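Local structure of putative methylthioribose-1-phosphate isomerase (Pyrococcus horikoshii OT3, 6A34) at residues K114-V117 / E118-E122; D123-D126 / E127-L131; V184-M187 / H188-S192; A231-Q235 / Q236-D240; G339-W342 / P343-R347. The protein probably catalyses the interconversion of 5-methylthioribose 1-phosphate and 5-methylthioribulose 1-phosphate, an isomerisation in the methionine salvage pathway. All blocks are in the same frame, centred on the assembly; numbering follows the deposited sequence.

Contact 1 of 5, residues K114-V117 / E118-E122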
loop_
_atom_site.group_PDB
_atom_site.type_symbol
_atom_site.label_atom_id
_atom_site.label_comp_id
_atom_site.label_asym_id
_atom_site.label_seq_id
_atom_site.Cartn_x
_atom_site.Cartn_y
_atom_site.Cartn_z
ATOM N N LYS A 114 34.630 17.056 15.733
ATOM C CA LYS A 114 35.621 17.821 14.974
ATOM C C LYS A 114 35.835 19.218 15.597
ATOM O O LYS A 114 36.962 19.566 15.948
ATOM C CB LYS A 114 35.156 17.875 13.516
ATOM C CG LYS A 114 35.830 18.896 12.614
ATOM C CD LYS A 114 37.226 18.519 12.189
ATOM C CE LYS A 114 37.592 19.094 10.834
ATOM N NZ LYS A 114 38.983 18.729 10.471
ATOM N N LYS A 115 34.754 19.993 15.763
ATOM C CA LYS A 115 34.835 21.374 16.225
ATOM C C LYS A 115 35.327 21.410 17.678
ATOM O O LYS A 115 36.106 22.269 18.042
ATOM C CB LYS A 115 33.479 22.093 16.135
ATOM C CG LYS A 115 33.522 23.597 15.859
ATOM C CD LYS A 115 34.884 24.259 16.106
ATOM C CE LYS A 115 35.039 25.646 15.515
ATOM N NZ LYS A 115 34.913 26.690 16.561
ATOM N N LEU A 116 34.844 20.495 18.520
ATOM C CA LEU A 116 35.308 20.396 19.930
ATOM C C LEU A 116 36.825 20.116 19.988
ATOM O O LEU A 116 37.514 20.687 20.803
ATOM C CB LEU A 116 34.516 19.292 20.631
ATOM C CG LEU A 116 34.817 19.091 22.106
ATOM C CD1 LEU A 116 34.186 20.203 22.925
ATOM C CD2 LEU A 116 34.331 17.730 22.574
ATOM N N VAL A 117 37.325 19.258 19.096
ATOM C CA VAL A 117 38.717 18.826 19.080
ATOM C C VAL A 117 39.644 19.976 18.643
ATOM O O VAL A 117 40.686 20.161 19.264
ATOM C CB VAL A 117 38.894 17.610 18.159
ATOM C CG1 VAL A 117 40.354 17.346 17.853
ATOM C CG2 VAL A 117 38.218 16.384 18.730
ATOM N N GLU A 118 39.261 20.723 17.590
ATOM C CA GLU A 118 39.963 21.960 17.108
ATOM C C GLU A 118 40.038 23.062 18.191
ATOM O O GLU A 118 41.025 23.789 18.323
ATOM C CB GLU A 118 39.240 22.497 15.874
ATOM C CG GLU A 118 39.312 21.558 14.673
ATOM C CD GLU A 118 38.675 22.064 13.384
ATOM O OE1 GLU A 118 37.798 22.965 13.450
ATOM O OE2 GLU A 118 39.071 21.561 12.306
ATOM N N GLU A 119 38.969 23.186 18.970
ATOM C CA GLU A 119 38.866 24.112 20.071
ATOM C C GLU A 119 39.793 23.689 21.232
ATOM O O GLU A 119 40.174 24.496 22.080
ATOM C CB GLU A 119 37.404 24.119 20.515
ATOM C CG GLU A 119 37.021 25.298 21.380
ATOM C CD GLU A 119 36.301 26.389 20.608
ATOM O OE1 GLU A 119 35.387 26.045 19.808
ATOM O OE2 GLU A 119 36.658 27.577 20.802
ATOM N N HIS A 120 40.102 22.392 21.319
ATOM C CA HIS A 120 40.848 21.855 22.440
ATOM C C HIS A 120 42.175 21.252 21.946
ATOM O O HIS A 120 42.780 20.469 22.646
ATOM C CB HIS A 120 39.959 20.857 23.199
ATOM C CG HIS A 120 38.898 21.505 24.016
ATOM N ND1 HIS A 120 39.008 21.648 25.380
ATOM C CD2 HIS A 120 37.713 22.058 23.673
ATOM C CE1 HIS A 120 37.935 22.259 25.844
ATOM N NE2 HIS A 120 37.130 22.531 24.817
ATOM N N SER A 121 42.618 21.626 20.741
ATOM C CA SER A 121 43.744 20.940 20.063
ATOM C C SER A 121 45.045 21.118 20.863
ATOM O O SER A 121 45.966 20.344 20.670
ATOM C CB SER A 121 43.938 21.429 18.636
ATOM O OG SER A 121 44.215 22.831 18.640
ATOM N N GLU A 122 45.094 22.131 21.742
ATOM C CA GLU A 122 46.260 22.432 22.550
ATOM C C GLU A 122 46.188 21.764 23.926
ATOM O O GLU A 122 47.139 21.840 24.677
ATOM C CB GLU A 122 46.431 23.942 22.690
ATOM C CG GLU A 122 46.751 24.605 21.364
ATOM C CD GLU A 122 47.839 25.662 21.439
ATOM O OE1 GLU A 122 47.504 26.857 21.295
ATOM O OE2 GLU A 122 49.024 25.286 21.632
#
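E118 N bonds K114 O at 3.1 Å with a nearly straight N-H...O angle of 170°, and E119 N bonds K115 O, less straight, at 3.1 Å, before H120 N shifts to V117 O, an i to i-3 bond, at 3.1 Å as the last turn of helix 104-119 unwinds. On the outer surface, two lysine-glutamate pairs spaced i to i+4 follow this backbone. K114 bends at its second torsion (75°), and the extended E118 brings OE2 to 3.4 Å from K114 NZ, a salt bridge in which the lysine is shared: NZ also pairs with E90, and K114 makes a cation-pi contact with Y93. The next bridge, K115 NZ to E119 OE1, is weak as a hydrogen bond at 3.3 Å. On another side of the turn, the H120 ring brings its CD2 edge to 3.2 Å from L116 O, which lies near the ring plane, while the same CD2 touches L116 CD1 at 4.1 Å. The orientation of the imidazole is further set by ND1, which is hydrogen-bonded to D123. The buried V117 faces inward, against L86 and F89 of helix 82-97 and I132 of helix 125-157, and L116 and H120 pack on L131 of the latter.

Contact 2 of 5, residues D123-D126 / E127-L131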
loop_
_atom_site.group_PDB
_atom_site.type_symbol
_atom_site.label_atom_id
_atom_site.label_comp_id
_atom_site.label_asym_id
_atom_site.label_seq_id
_atom_site.Cartn_x
_atom_site.Cartn_y
_atom_site.Cartn_z
ATOM N N ASP A 123 45.079 21.097 24.254
ATOM C CA ASP A 123 44.974 20.367 25.517
ATOM C C ASP A 123 45.887 19.142 25.467
ATOM O O ASP A 123 46.342 18.733 24.399
ATOM C CB ASP A 123 43.518 19.986 25.800
ATOM C CG ASP A 123 42.587 21.158 26.076
ATOM O OD1 ASP A 123 43.055 22.311 26.037
ATOM O OD2 ASP A 123 41.408 20.897 26.337
ATOM N N PRO A 124 46.197 18.495 26.610
ATOM C CA PRO A 124 46.924 17.223 26.576
ATOM C C PRO A 124 46.161 16.164 25.753
ATOM O O PRO A 124 44.928 16.141 25.725
ATOM C CB PRO A 124 47.006 16.813 28.054
ATOM C CG PRO A 124 46.803 18.099 28.828
ATOM C CD PRO A 124 45.864 18.933 27.977
ATOM N N LEU A 125 46.903 15.275 25.098
ATOM C CA LEU A 125 46.331 14.297 24.199
ATOM C C LEU A 125 45.344 13.374 24.933
ATOM O O LEU A 125 44.337 12.975 24.340
ATOM C CB LEU A 125 47.456 13.505 23.537
ATOM C CG LEU A 125 46.980 12.316 22.708
ATOM C CD1 LEU A 125 46.044 12.800 21.623
ATOM C CD2 LEU A 125 48.154 11.539 22.111
ATOM N N ASP A 126 45.603 13.038 26.208
ATOM C CA ASP A 126 44.650 12.185 26.981
ATOM C C ASP A 126 43.310 12.926 27.181
ATOM O O ASP A 126 42.261 12.297 27.236
ATOM C CB ASP A 126 45.218 11.637 28.300
ATOM C CG ASP A 126 45.904 12.615 29.252
ATOM O OD1 ASP A 126 46.375 13.670 28.824
ATOM O OD2 ASP A 126 45.966 12.300 30.432
ATOM N N GLU A 127 43.361 14.253 27.267
ATOM C CA GLU A 127 42.190 15.080 27.517
ATOM C C GLU A 127 41.385 15.232 26.217
ATOM O O GLU A 127 40.176 15.309 26.277
ATOM C CB GLU A 127 42.591 16.438 28.097
ATOM C CG GLU A 127 41.483 17.486 28.165
ATOM C CD GLU A 127 40.273 17.244 29.059
ATOM O OE1 GLU A 127 40.282 16.302 29.830
ATOM O OE2 GLU A 127 39.319 18.029 28.983
ATOM N N ILE A 128 42.056 15.295 25.067
ATOM C CA ILE A 128 41.374 15.326 23.763
ATOM C C ILE A 128 40.611 14.008 23.558
ATOM O O ILE A 128 39.423 14.001 23.224
ATOM C CB ILE A 128 42.365 15.591 22.616
ATOM C CG1 ILE A 128 43.004 16.977 22.724
ATOM C CG2 ILE A 128 41.699 15.377 21.262
ATOM C CD1 ILE A 128 44.221 17.155 21.834
ATOM N N LYS A 129 41.318 12.894 23.751
ATOM C CA LYS A 129 40.706 11.572 23.757
ATOM C C LYS A 129 39.477 11.565 24.671
ATOM O O LYS A 129 38.394 11.124 24.245
ATOM C CB LYS A 129 41.717 10.502 24.175
ATOM C CG LYS A 129 42.849 10.276 23.174
ATOM C CD LYS A 129 43.699 9.038 23.454
ATOM C CE LYS A 129 44.686 8.738 22.336
ATOM N NZ LYS A 129 45.807 7.863 22.757
ATOM N N ARG A 130 39.648 12.022 25.917
ATOM C CA ARG A 130 38.564 11.949 26.893
ATOM C C ARG A 130 37.337 12.700 26.358
ATOM O O ARG A 130 36.214 12.243 26.518
ATOM C CB ARG A 130 38.945 12.562 28.246
ATOM C CG ARG A 130 37.973 12.240 29.378
ATOM C CD ARG A 130 38.228 12.999 30.677
ATOM N NE ARG A 130 38.078 14.432 30.499
ATOM C CZ ARG A 130 36.916 15.073 30.356
ATOM N NH1 ARG A 130 35.771 14.422 30.510
ATOM N NH2 ARG A 130 36.913 16.365 30.062
ATOM N N LEU A 131 37.592 13.872 25.774
ATOM C CA LEU A 131 36.587 14.780 25.303
ATOM C C LEU A 131 35.797 14.161 24.134
ATOM O O LEU A 131 34.569 14.266 24.102
ATOM C CB LEU A 131 37.258 16.081 24.872
ATOM C CG LEU A 131 37.578 17.051 26.004
ATOM C CD1 LEU A 131 38.497 18.146 25.501
ATOM C CD2 LEU A 131 36.318 17.632 26.614
#
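P124, at the N-cap position of helix 125-157, accepts E127 N (2.9 Å) and I128 N (3.1 Å) on its carbonyl oxygen, and this shared acceptor starts the first turn. The packed side is the one turned to helix 82-97. I128 CD1 comes to 3.7 Å from D123 O, and L125, I128 and K129 all touch F85 of helix 82-97. K129 runs extended past the preceding turn, with CG 3.3 Å from L125 O. D123 and E127 lie side by side and point the same way, D123 OD2 being 3.9 Å from E127 CG. The two carboxylates come within 4.4 Å (D123 OD2 to E127 OE2), a like-charge approach that is probably eased because each has a basic partner, H120 for D123 and R130 for E127. The looser side faces solvent, where D126 and R130 are exposed. Here E127 bends at its second torsion (64°) and R130 at its third, so that the arginine grips the carboxylate side-on with two nitrogens: R130 NE meets E127 OE1 at 3.0 Å, the oxygen lying 4° out of the guanidinium plane, while R130 NH2 takes E127 OE2 at 3.1 Å.

Contact 3 of 5, residues V184-M187 / H188-S192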
loop_
_atom_site.group_PDB
_atom_site.type_symbol
_atom_site.label_atom_id
_atom_site.label_comp_id
_atom_site.label_asym_id
_atom_site.label_seq_id
_atom_site.Cartn_x
_atom_site.Cartn_y
_atom_site.Cartn_z
ATOM N N VAL A 184 4.014 5.559 22.240
ATOM C CA VAL A 184 3.256 4.330 22.349
ATOM C C VAL A 184 3.833 3.427 23.453
ATOM O O VAL A 184 3.066 2.693 24.106
ATOM C CB VAL A 184 3.124 3.606 21.002
ATOM C CG1 VAL A 184 2.365 4.454 20.000
ATOM C CG2 VAL A 184 4.465 3.182 20.437
ATOM N N ARG A 185 5.141 3.496 23.713
ATOM C CA ARG A 185 5.712 2.693 24.845
ATOM C C ARG A 185 5.210 3.246 26.196
ATOM O O ARG A 185 4.746 2.511 27.032
ATOM C CB ARG A 185 7.235 2.619 24.728
ATOM C CG ARG A 185 7.681 1.603 23.687
ATOM C CD ARG A 185 9.171 1.698 23.409
ATOM N NE ARG A 185 9.625 0.510 22.685
ATOM C CZ ARG A 185 9.740 0.428 21.367
ATOM N NH1 ARG A 185 9.674 1.527 20.631
ATOM N NH2 ARG A 185 9.916 -0.757 20.793
ATOM N N VAL A 186 5.184 4.570 26.358
ATOM C CA VAL A 186 4.670 5.139 27.578
ATOM C C VAL A 186 3.184 4.790 27.731
ATOM O O VAL A 186 2.741 4.396 28.812
ATOM C CB VAL A 186 4.908 6.653 27.628
ATOM C CG1 VAL A 186 4.176 7.272 28.788
ATOM C CG2 VAL A 186 6.382 6.980 27.696
ATOM N N MET A 187 2.413 4.930 26.645
ATOM C CA MET A 187 1.008 4.634 26.670
ATOM C C MET A 187 0.805 3.165 27.072
ATOM O O MET A 187 -0.127 2.854 27.816
ATOM C CB MET A 187 0.351 4.905 25.306
ATOM C CG MET A 187 0.234 6.375 24.990
ATOM S SD MET A 187 -0.636 6.721 23.443
ATOM C CE MET A 187 -2.293 6.165 23.858
ATOM N N HIS A 188 1.643 2.267 26.545
ATOM C CA HIS A 188 1.480 0.818 26.783
ATOM C C HIS A 188 1.702 0.512 28.272
ATOM O O HIS A 188 0.922 -0.205 28.895
ATOM C CB HIS A 188 2.409 -0.004 25.877
ATOM C CG HIS A 188 2.415 -1.459 26.190
ATOM N ND1 HIS A 188 1.354 -2.282 25.886
ATOM C CD2 HIS A 188 3.334 -2.244 26.784
ATOM C CE1 HIS A 188 1.629 -3.520 26.261
ATOM N NE2 HIS A 188 2.822 -3.519 26.824
ATOM N N LYS A 189 2.766 1.082 28.835
ATOM C CA LYS A 189 3.057 0.948 30.266
ATOM C C LYS A 189 1.892 1.486 31.098
ATOM O O LYS A 189 1.562 0.905 32.150
ATOM C CB LYS A 189 4.318 1.724 30.678
ATOM C CG LYS A 189 5.496 0.862 31.091
ATOM C CD LYS A 189 5.876 -0.132 30.011
ATOM C CE LYS A 189 5.851 -1.566 30.489
ATOM N NZ LYS A 189 6.420 -2.471 29.464
ATOM N N ASP A 190 1.332 2.625 30.665
ATOM C CA ASP A 190 0.260 3.286 31.419
ATOM C C ASP A 190 -1.048 2.486 31.309
ATOM O O ASP A 190 -2.007 2.802 31.989
ATOM C CB ASP A 190 0.053 4.732 30.962
ATOM C CG ASP A 190 1.078 5.687 31.537
ATOM O OD1 ASP A 190 1.672 5.343 32.569
ATOM O OD2 ASP A 190 1.277 6.758 30.944
ATOM N N GLY A 191 -1.097 1.454 30.463
ATOM C CA GLY A 191 -2.352 0.714 30.216
ATOM C C GLY A 191 -3.316 1.457 29.281
ATOM O O GLY A 191 -4.488 1.121 29.189
ATOM N N SER A 192 -2.833 2.473 28.558
ATOM C CA SER A 192 -3.732 3.311 27.805
ATOM C C SER A 192 -3.661 2.980 26.301
ATOM O O SER A 192 -4.492 3.424 25.546
ATOM C CB SER A 192 -3.522 4.773 28.150
ATOM O OG SER A 192 -2.306 5.258 27.635
#
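M187 O accepts S192 N at 2.8 Å with an N-H...O angle of 158°, the bond that spans the end of helix 180-189. Just inside it G191 N returns to H188 O at 3.0 Å, and G191 itself has positive phi (77°), the first residue to leave the helical conformation in what is a Schellman motif. Ahead of the cap the helical pattern is intact, with K189 N to R185 O at 3.0 Å and D190 N to V186 O at 2.9 Å.

Side chains pack along this frame. The M187 chain leaves opposite its carbonyl carbon, bends at its third torsion (67°), and passes S192, with CB 3.6 Å and CE 3.9 Å from S192 OG. D190 lies alongside V186, pointing the same way, with OD2 3.6 Å from V186 CG1. The methyl thus borders the carboxylate while the acid's charge is answered elsewhere: OD2 forms a salt bridge with R4 and OD1 a hydrogen bond with Y5. H188 rests on the preceding turn through CB, 3.3 Å from V184 O, and its ring leads away from it.

R185 extends away from the turn, and its guanidinium is held by three partners: D218, E214 and the carbonyl of L177. The helix is the crossover of a beta-alpha-beta unit between strands 161-165 and 193-199. S192 bonds G161 through the backbone, M187 meets A155 and L193, and V184 touches both L196 of strand 193-199 and Y215 of helix 206-217.

Contact 4 of 5, residues A231-Q235 / Q236-D240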
loop_
_atom_site.group_PDB
_atom_site.type_symbol
_atom_site.label_atom_id
_atom_site.label_comp_id
_atom_site.label_asym_id
_atom_site.label_seq_id
_atom_site.Cartn_x
_atom_site.Cartn_y
_atom_site.Cartn_z
ATOM N N ALA A 231 -7.973 3.788 5.694
ATOM C CA ALA A 231 -9.198 4.575 5.572
ATOM C C ALA A 231 -10.367 3.748 6.080
ATOM O O ALA A 231 -11.253 4.243 6.687
ATOM C CB ALA A 231 -9.413 4.946 4.143
ATOM N N PHE A 232 -10.304 2.442 5.814
ATOM C CA PHE A 232 -11.341 1.523 6.197
ATOM C C PHE A 232 -11.405 1.417 7.724
ATOM O O PHE A 232 -12.460 1.560 8.346
ATOM C CB PHE A 232 -11.099 0.150 5.566
ATOM C CG PHE A 232 -12.172 -0.841 5.940
ATOM C CD1 PHE A 232 -13.387 -0.847 5.274
ATOM C CD2 PHE A 232 -11.988 -1.715 7.007
ATOM C CE1 PHE A 232 -14.375 -1.755 5.613
ATOM C CE2 PHE A 232 -12.992 -2.599 7.377
ATOM C CZ PHE A 232 -14.175 -2.630 6.661
ATOM N N VAL A 233 -10.261 1.209 8.359
ATOM C CA VAL A 233 -10.304 1.049 9.785
ATOM C C VAL A 233 -10.732 2.359 10.450
ATOM O O VAL A 233 -11.326 2.303 11.529
ATOM C CB VAL A 233 -9.017 0.456 10.376
ATOM C CG1 VAL A 233 -8.720 -0.879 9.723
ATOM C CG2 VAL A 233 -7.820 1.369 10.291
ATOM N N MET A 234 -10.439 3.500 9.818
ATOM C CA MET A 234 -10.886 4.806 10.338
ATOM C C MET A 234 -12.407 4.896 10.192
ATOM O O MET A 234 -13.090 5.255 11.158
ATOM C CB MET A 234 -10.255 5.993 9.591
ATOM C CG MET A 234 -8.756 6.178 9.844
ATOM S SD MET A 234 -8.150 7.714 9.102
ATOM C CE MET A 234 -6.533 7.212 8.511
ATOM N N GLN A 235 -12.894 4.559 8.987
ATOM C CA GLN A 235 -14.310 4.581 8.649
ATOM C C GLN A 235 -15.117 3.691 9.597
ATOM O O GLN A 235 -16.209 4.024 9.936
ATOM C CB GLN A 235 -14.526 4.060 7.224
ATOM C CG GLN A 235 -15.950 4.208 6.682
ATOM C CD GLN A 235 -16.149 3.272 5.504
ATOM O OE1 GLN A 235 -15.736 2.115 5.535
ATOM N NE2 GLN A 235 -16.710 3.775 4.419
ATOM N N GLN A 236 -14.572 2.537 9.990
ATOM C CA GLN A 236 -15.348 1.600 10.802
ATOM C C GLN A 236 -15.318 2.015 12.262
ATOM O O GLN A 236 -15.904 1.320 13.052
ATOM C CB GLN A 236 -14.831 0.167 10.711
ATOM C CG GLN A 236 -14.932 -0.418 9.317
ATOM C CD GLN A 236 -16.371 -0.461 8.891
ATOM O OE1 GLN A 236 -16.740 0.173 7.896
ATOM N NE2 GLN A 236 -17.186 -1.174 9.665
ATOM N N GLY A 237 -14.653 3.123 12.617
ATOM C CA GLY A 237 -14.648 3.585 14.051
ATOM C C GLY A 237 -13.528 2.920 14.862
ATOM O O GLY A 237 -13.477 3.047 16.093
ATOM N N PHE A 238 -12.579 2.263 14.178
ATOM C CA PHE A 238 -11.535 1.480 14.862
ATOM C C PHE A 238 -10.309 2.317 15.289
ATOM O O PHE A 238 -9.393 1.763 15.863
ATOM C CB PHE A 238 -11.109 0.294 14.000
ATOM C CG PHE A 238 -12.183 -0.703 13.672
ATOM C CD1 PHE A 238 -13.320 -0.834 14.463
ATOM C CD2 PHE A 238 -12.010 -1.574 12.606
ATOM C CE1 PHE A 238 -14.290 -1.776 14.155
ATOM C CE2 PHE A 238 -12.971 -2.527 12.311
ATOM C CZ PHE A 238 -14.112 -2.626 13.083
ATOM N N VAL A 239 -10.297 3.632 15.051
ATOM C CA VAL A 239 -9.132 4.477 15.342
ATOM C C VAL A 239 -9.559 5.732 16.133
ATOM O O VAL A 239 -10.338 6.555 15.631
ATOM C CB VAL A 239 -8.416 4.904 14.053
ATOM C CG1 VAL A 239 -7.185 5.768 14.363
ATOM C CG2 VAL A 239 -8.078 3.724 13.139
ATOM N N ASP A 240 -8.947 5.917 17.313
ATOM C CA ASP A 240 -9.205 7.041 18.193
ATOM C C ASP A 240 -8.256 8.212 17.901
ATOM O O ASP A 240 -8.625 9.342 18.097
ATOM C CB ASP A 240 -9.158 6.587 19.657
ATOM C CG ASP A 240 -10.120 5.444 19.988
ATOM O OD1 ASP A 240 -11.309 5.522 19.588
ATOM O OD2 ASP A 240 -9.669 4.452 20.630
HETATM O O HOH W 1 -12.170 5.508 13.727
#
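The Q236 side chain meets two rings, F232 with its CG and F238 with its CB. Q236 CG stands over one face of F232, 3.7 Å from the ring centroid and 22° off its normal, which is a CH-pi contact; the amide plane beyond it is turned only 14° from the ring plane. Q236 CB meanwhile sits 3.6 Å above the F238 ring plane, over its centre. F232 CG lies anti to the backbone N (chi1 180°), beside the carbonyl carbon, which puts the ring next to Q236, whose N bonds F232 O.

A second cluster is aliphatic. V239, whose CB is directed toward the helix, touches V233 CG2 at 3.7 Å and M234 CG at 4.2 Å through its CG2, the side chains meeting obliquely. V233 CB also borders F238 CB. L164 and W197, on neighbouring strands, pack on both valines.

Q235 turns another way: its NE2 is bonded to V325 O of the second subunit, and Y319 of that subunit packs on F232 and V233, so the turn lies at the dimer interface.

The backbone supplies the frame. F238 N meets V233 O at 2.9 Å, and G237 N reaches M234 O at 3.0 Å. M234 O also takes a hydrogen from a water (2.7 Å), which in turn accepts V239 N. The bonds F238 N to V233 O and G237 N to M234 O, with positive phi at G237, make a Schellman motif that ends helix 230-235 and leads into strand 241-244.

Contact 5 of 5, residues G339-W342 / P343-R347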
loop_
_atom_site.group_PDB
_atom_site.type_symbol
_atom_site.label_atom_id
_atom_site.label_comp_id
_atom_site.label_asym_id
_atom_site.label_seq_id
_atom_site.Cartn_x
_atom_site.Cartn_y
_atom_site.Cartn_z
ATOM N N GLY A 339 7.594 19.973 24.627
ATOM C CA GLY A 339 6.169 20.225 24.788
ATOM C C GLY A 339 5.431 20.174 23.459
ATOM O O GLY A 339 6.057 20.057 22.383
ATOM N N VAL A 340 4.097 20.216 23.543
ATOM C CA VAL A 340 3.232 20.067 22.406
ATOM C C VAL A 340 2.908 21.469 21.905
ATOM O O VAL A 340 2.555 22.299 22.702
ATOM C CB VAL A 340 1.943 19.310 22.737
ATOM C CG1 VAL A 340 1.120 19.122 21.472
ATOM C CG2 VAL A 340 2.197 17.977 23.418
ATOM N N VAL A 341 3.088 21.683 20.599
ATOM C CA VAL A 341 2.751 22.871 19.890
ATOM C C VAL A 341 1.331 22.726 19.323
ATOM O O VAL A 341 1.048 21.823 18.608
ATOM C CB VAL A 341 3.747 23.122 18.740
ATOM C CG1 VAL A 341 3.516 24.468 18.083
ATOM C CG2 VAL A 341 5.186 23.000 19.205
ATOM N N TRP A 342 0.498 23.722 19.588
ATOM C CA TRP A 342 -0.871 23.806 19.173
ATOM C C TRP A 342 -1.003 24.860 18.067
ATOM O O TRP A 342 -0.130 25.710 17.897
ATOM C CB TRP A 342 -1.715 24.146 20.403
ATOM C CG TRP A 342 -1.592 23.140 21.500
ATOM C CD1 TRP A 342 -1.016 23.339 22.726
ATOM C CD2 TRP A 342 -2.060 21.772 21.492
ATOM N NE1 TRP A 342 -1.105 22.203 23.473
ATOM C CE2 TRP A 342 -1.737 21.224 22.750
ATOM C CE3 TRP A 342 -2.683 20.954 20.547
ATOM C CZ2 TRP A 342 -2.051 19.914 23.101
ATOM C CZ3 TRP A 342 -2.999 19.657 20.893
ATOM C CH2 TRP A 342 -2.679 19.141 22.149
ATOM N N PRO A 343 -2.083 24.848 17.254
ATOM C CA PRO A 343 -2.297 25.913 16.272
ATOM C C PRO A 343 -2.457 27.239 17.024
ATOM O O PRO A 343 -2.928 27.228 18.140
ATOM C CB PRO A 343 -3.580 25.535 15.526
ATOM C CG PRO A 343 -3.918 24.115 15.981
ATOM C CD PRO A 343 -3.160 23.854 17.264
ATOM N N PRO A 344 -2.046 28.373 16.452
ATOM C CA PRO A 344 -1.477 28.508 15.118
ATOM C C PRO A 344 0.014 28.168 15.181
ATOM O O PRO A 344 0.715 28.673 16.064
ATOM C CB PRO A 344 -1.736 29.966 14.718
ATOM C CG PRO A 344 -1.937 30.676 16.051
ATOM C CD PRO A 344 -2.533 29.646 16.990
ATOM N N PHE A 345 0.463 27.271 14.293
ATOM C CA PHE A 345 1.777 26.650 14.424
ATOM C C PHE A 345 2.895 27.664 14.178
ATOM O O PHE A 345 3.916 27.605 14.858
ATOM C CB PHE A 345 1.931 25.425 13.518
ATOM C CG PHE A 345 1.000 24.309 13.905
ATOM C CD1 PHE A 345 1.127 23.685 15.124
ATOM C CD2 PHE A 345 -0.059 23.960 13.093
ATOM C CE1 PHE A 345 0.230 22.711 15.507
ATOM C CE2 PHE A 345 -0.952 22.981 13.473
ATOM C CZ PHE A 345 -0.806 22.361 14.681
ATOM N N LYS A 346 2.711 28.544 13.194
ATOM C CA LYS A 346 3.738 29.523 12.819
ATOM C C LYS A 346 4.206 30.269 14.082
ATOM O O LYS A 346 5.393 30.212 14.453
ATOM C CB LYS A 346 3.169 30.443 11.735
ATOM C CG LYS A 346 4.144 31.441 11.135
ATOM C CD LYS A 346 3.573 32.154 9.903
ATOM C CE LYS A 346 4.506 33.197 9.308
ATOM N NZ LYS A 346 5.888 32.679 9.135
ATOM N N ARG A 347 3.237 30.890 14.765
ATOM C CA ARG A 347 3.442 31.695 15.948
ATOM C C ARG A 347 3.985 30.844 17.094
ATOM O O ARG A 347 4.914 31.259 17.759
ATOM C CB ARG A 347 2.103 32.320 16.353
ATOM C CG ARG A 347 2.135 33.151 17.627
ATOM C CD ARG A 347 0.839 33.917 17.829
ATOM N NE ARG A 347 -0.058 33.201 18.712
ATOM C CZ ARG A 347 -1.384 33.159 18.584
ATOM N NH1 ARG A 347 -2.002 33.863 17.641
ATOM N NH2 ARG A 347 -2.072 32.345 19.374
#
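V341 and F345 meet by apolar contact, CG1 of the valine lying 3.9 Å from CD1 of the phenylalanine, as the chain leaves strand 339-341 and turns into helix 345-354. A second apolar touch joins W342 CB to P343 CD at 3.5 Å; that CD also sits at the edge of the indole, near its plane.

Contacts of flat groups follow. The F345 ring turns its edge to the strand, with V341 O in the ring plane 3.3 Å from CE1. P343 N lies 3.6 Å above one face of the same ring, toward its rim, so the phenyl is bordered by backbone on two aspects. F345 CG leaves opposite the carbonyl carbon (chi1 -65°), which carries the ring back over the turn. Farther out, P344 CG lies over a face of the R347 guanidinium, 3.4 Å above its plane.

Hydrogen bonds across the segments are absent. W342 O is taken instead by N348 of the following helix.

P343 and P344 have no backbone N-H to donate, and the peptide before P344, the N-cap residue, is cis. The shape of this strand-to-helix turn is thus probably set largely by the prolines, with the F345 ring packed against it and against I334 of the neighbouring strand.

In the fold
Contacts 1 and 2 form one unit: their centres are 10 Å apart and they touch where helix 104-119 turns into helix 125-157, at the far end of a helical hairpin. Contacts 3, 4 and 5 instead sit at helix or strand ends next to the mixed sheet: 3 and 4 end helices that lead into its strands, 5 leaves its edge strand 339-341. Contacts 3 and 4 are both Schellman ends, with centres 21 Å apart and nearest atoms about 7 Å apart; the centre of contact 5 is about 27 Å from that of contact 4. Contacts 1 and 4 lie on opposite sides of the chain centre, 54 Å between centres. Contact 3 comes near the predicted substrate site, the R185 side chain being about 10 Å from that of R57.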